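Long-range contact in phosphate transporter (Thermotoga maritima MSB8, PDB 6L85), which probably imports inorganic phosphate across the membrane, coupled to sodium ions, and is related to the human SLC20 solute carriers: residues S247-F252 / V326-A331. Numbering follows the deposited sequence.
Sequences SCYVSF and VDFSTA. With NA (sodium ion), chain S.
S247 and D327 share one sodium ion. D327 OD2 binds the sodium at 2.2 Å, and S247 OG binds it at 2.4 Å. No hydrogen bond joins the two oxygens. T29 OG1 and the backbone O of Q243 also bind the ion. S247 OG is also hydrogen-bonded to S26 O. Beside the site, V250 CG2 lies 3.5 Å from D327 CB, and the two side chains cross at about a right angle. Next to V250, the methyl of A331 sits over the centre of the Y249 ring, a CH-pi contact of 3.4 Å from A331 CB to the ring centroid. The Y249 ring turns its edge to the face of F328, with the planes at 60°. Y249 CG is anti to the backbone N (chi1 -175°), which turns one face of the ring to the A331 methyl. A serine in place of Y249 would probably leave the A331 methyl without its ring and take away the edge packed on the F328 face, opening a gap between the helices. Helix 167-194 packs against both Y249 and F328. Segments 247-252 and 326-331 run in the same direction at 22°. The pair is part of a buried sodium site formed between helices, consistent with sodium-dependent phosphate import.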
ATOM      1  N   SER B 247      -5.469 -12.929  -6.587  1.00 36.07           N
ATOM      2  CA  SER B 247      -4.253 -13.648  -6.213  1.00 40.14           C
ATOM      3  C   SER B 247      -3.370 -12.806  -5.290  1.00 42.79           C
ATOM      4  O   SER B 247      -2.743 -13.339  -4.357  1.00 40.04           O
ATOM      5  CB  SER B 247      -3.477 -14.050  -7.464  1.00 41.38           C
ATOM      6  OG  SER B 247      -3.879 -15.328  -7.912  1.00 47.75           O
ATOM      7  N   CYS B 248      -3.296 -11.494  -5.549  1.00 36.79           N
ATOM      8  CA  CYS B 248      -2.575 -10.599  -4.640  1.00 37.04           C
ATOM      9  C   CYS B 248      -3.185 -10.641  -3.247  1.00 34.88           C
ATOM     10  O   CYS B 248      -2.471 -10.617  -2.234  1.00 34.12           O
ATOM     11  CB  CYS B 248      -2.616  -9.151  -5.147  1.00 36.45           C
ATOM     12  SG  CYS B 248      -1.800  -8.822  -6.706  1.00 42.69           S
ATOM     13  N   TYR B 249      -4.512 -10.612  -3.193  1.00 33.41           N
ATOM     14  CA  TYR B 249      -5.229 -10.691  -1.926  1.00 37.78           C
ATOM     15  C   TYR B 249      -4.824 -11.956  -1.159  1.00 38.17           C
ATOM     16  O   TYR B 249      -4.517 -11.902   0.049  1.00 38.92           O
ATOM     17  CB  TYR B 249      -6.732 -10.641  -2.227  1.00 36.34           C
ATOM     18  CG  TYR B 249      -7.685 -10.592  -1.048  1.00 41.14           C
ATOM     19  CD1 TYR B 249      -7.321 -10.033   0.172  1.00 37.31           C
ATOM     20  CD2 TYR B 249      -8.972 -11.105  -1.172  1.00 41.15           C
ATOM     21  CE1 TYR B 249      -8.217  -9.987   1.231  1.00 36.94           C
ATOM     22  CE2 TYR B 249      -9.870 -11.080  -0.120  1.00 42.26           C
ATOM     23  CZ  TYR B 249      -9.488 -10.512   1.084  1.00 44.26           C
ATOM     24  OH  TYR B 249     -10.391 -10.484   2.132  1.00 47.11           O
ATOM     25  N   VAL B 250      -4.725 -13.091  -1.867  1.00 33.70           N
ATOM     26  CA  VAL B 250      -4.298 -14.309  -1.171  1.00 39.56           C
ATOM     27  C   VAL B 250      -2.858 -14.181  -0.681  1.00 33.73           C
ATOM     28  O   VAL B 250      -2.548 -14.578   0.445  1.00 35.83           O
ATOM     29  CB  VAL B 250      -4.477 -15.576  -2.037  1.00 41.97           C
ATOM     30  CG1 VAL B 250      -4.100 -16.819  -1.226  1.00 36.89           C
ATOM     31  CG2 VAL B 250      -5.898 -15.716  -2.499  1.00 37.67           C
ATOM     32  N   SER B 251      -1.963 -13.646  -1.516  1.00 33.39           N
ATOM     33  CA  SER B 251      -0.554 -13.463  -1.149  1.00 34.76           C
ATOM     34  C   SER B 251      -0.389 -12.648   0.129  1.00 33.34           C
ATOM     35  O   SER B 251       0.425 -12.977   1.003  1.00 32.42           O
ATOM     36  CB  SER B 251       0.180 -12.748  -2.278  1.00 37.96           C
ATOM     37  OG  SER B 251       0.788 -13.670  -3.140  1.00 48.86           O
ATOM     38  N   PHE B 252      -1.105 -11.525   0.196  1.00 33.91           N
ATOM     39  CA  PHE B 252      -1.107 -10.671   1.373  1.00 31.99           C
ATOM     40  C   PHE B 252      -1.548 -11.454   2.603  1.00 32.90           C
ATOM     41  O   PHE B 252      -0.892 -11.410   3.657  1.00 35.29           O
ATOM     42  CB  PHE B 252      -2.047  -9.485   1.113  1.00 31.96           C
ATOM     43  CG  PHE B 252      -2.153  -8.508   2.258  1.00 34.44           C
ATOM     44  CD1 PHE B 252      -3.038  -8.731   3.308  1.00 34.25           C
ATOM     45  CD2 PHE B 252      -1.387  -7.349   2.271  1.00 34.74           C
ATOM     46  CE1 PHE B 252      -3.148  -7.827   4.364  1.00 34.85           C
ATOM     47  CE2 PHE B 252      -1.493  -6.429   3.327  1.00 31.41           C
ATOM     48  CZ  PHE B 252      -2.373  -6.673   4.367  1.00 40.55           C
ATOM     49  N   VAL B 326     -12.212 -18.832  -5.636  1.00 40.47           N
ATOM     50  CA  VAL B 326     -11.348 -19.626  -4.766  1.00 42.26           C
ATOM     51  C   VAL B 326     -10.377 -18.722  -4.021  1.00 43.11           C
ATOM     52  O   VAL B 326     -10.173 -18.854  -2.807  1.00 41.70           O
ATOM     53  CB  VAL B 326     -10.594 -20.682  -5.599  1.00 46.53           C
ATOM     54  CG1 VAL B 326      -9.358 -21.227  -4.845  1.00 41.65           C
ATOM     55  CG2 VAL B 326     -11.533 -21.802  -6.008  1.00 46.13           C
ATOM     56  N   ASP B 327      -9.757 -17.796  -4.752  1.00 42.70           N
ATOM     57  CA  ASP B 327      -8.825 -16.865  -4.130  1.00 42.67           C
ATOM     58  C   ASP B 327      -9.518 -15.972  -3.120  1.00 40.02           C
ATOM     59  O   ASP B 327      -9.030 -15.798  -1.994  1.00 36.97           O
ATOM     60  CB  ASP B 327      -8.161 -15.998  -5.190  1.00 39.90           C
ATOM     61  CG  ASP B 327      -7.207 -16.767  -6.066  1.00 45.09           C
ATOM     62  OD1 ASP B 327      -6.755 -17.862  -5.661  1.00 56.39           O
ATOM     63  OD2 ASP B 327      -6.889 -16.253  -7.164  1.00 52.00           O
ATOM     64  N   PHE B 328     -10.636 -15.349  -3.517  1.00 39.72           N
ATOM     65  CA  PHE B 328     -11.334 -14.477  -2.581  1.00 41.42           C
ATOM     66  C   PHE B 328     -11.659 -15.215  -1.289  1.00 43.73           C
ATOM     67  O   PHE B 328     -11.395 -14.706  -0.186  1.00 37.34           O
ATOM     68  CB  PHE B 328     -12.613 -13.919  -3.205  1.00 38.47           C
ATOM     69  CG  PHE B 328     -13.297 -12.896  -2.329  1.00 41.75           C
ATOM     70  CD1 PHE B 328     -14.133 -13.293  -1.292  1.00 40.42           C
ATOM     71  CD2 PHE B 328     -13.042 -11.540  -2.499  1.00 41.40           C
ATOM     72  CE1 PHE B 328     -14.742 -12.344  -0.462  1.00 45.80           C
ATOM     73  CE2 PHE B 328     -13.643 -10.597  -1.697  1.00 37.89           C
ATOM     74  CZ  PHE B 328     -14.492 -10.998  -0.668  1.00 44.95           C
ATOM     75  N   SER B 329     -12.229 -16.425  -1.404  1.00 38.02           N
ATOM     76  CA  SER B 329     -12.650 -17.154  -0.210  1.00 37.64           C
ATOM     77  C   SER B 329     -11.458 -17.574   0.633  1.00 37.77           C
ATOM     78  O   SER B 329     -11.524 -17.538   1.868  1.00 38.08           O
ATOM     79  CB  SER B 329     -13.473 -18.383  -0.604  1.00 38.68           C
ATOM     80  OG  SER B 329     -14.519 -17.997  -1.483  1.00 44.75           O
ATOM     81  N   THR B 330     -10.369 -18.003  -0.015  1.00 35.97           N
ATOM     82  CA  THR B 330      -9.166 -18.372   0.712  1.00 39.13           C
ATOM     83  C   THR B 330      -8.622 -17.192   1.503  1.00 42.72           C
ATOM     84  O   THR B 330      -8.340 -17.305   2.705  1.00 36.48           O
ATOM     85  CB  THR B 330      -8.111 -18.861  -0.266  1.00 40.61           C
ATOM     86  OG1 THR B 330      -8.606 -20.028  -0.914  1.00 43.50           O
ATOM     87  CG2 THR B 330      -6.809 -19.174   0.472  1.00 39.33           C
ATOM     88  N   ALA B 331      -8.478 -16.047   0.833  1.00 40.78           N
ATOM     89  CA  ALA B 331      -7.865 -14.885   1.457  1.00 40.50           C
ATOM     90  C   ALA B 331      -8.718 -14.371   2.598  1.00 39.47           C
ATOM     91  O   ALA B 331      -8.188 -14.017   3.660  1.00 36.47           O
ATOM     92  CB  ALA B 331      -7.636 -13.787   0.418  1.00 37.31           C
TER
HETATM   93 NA    NA S 504      -5.956 -15.697  -9.089  1.00 51.35          NA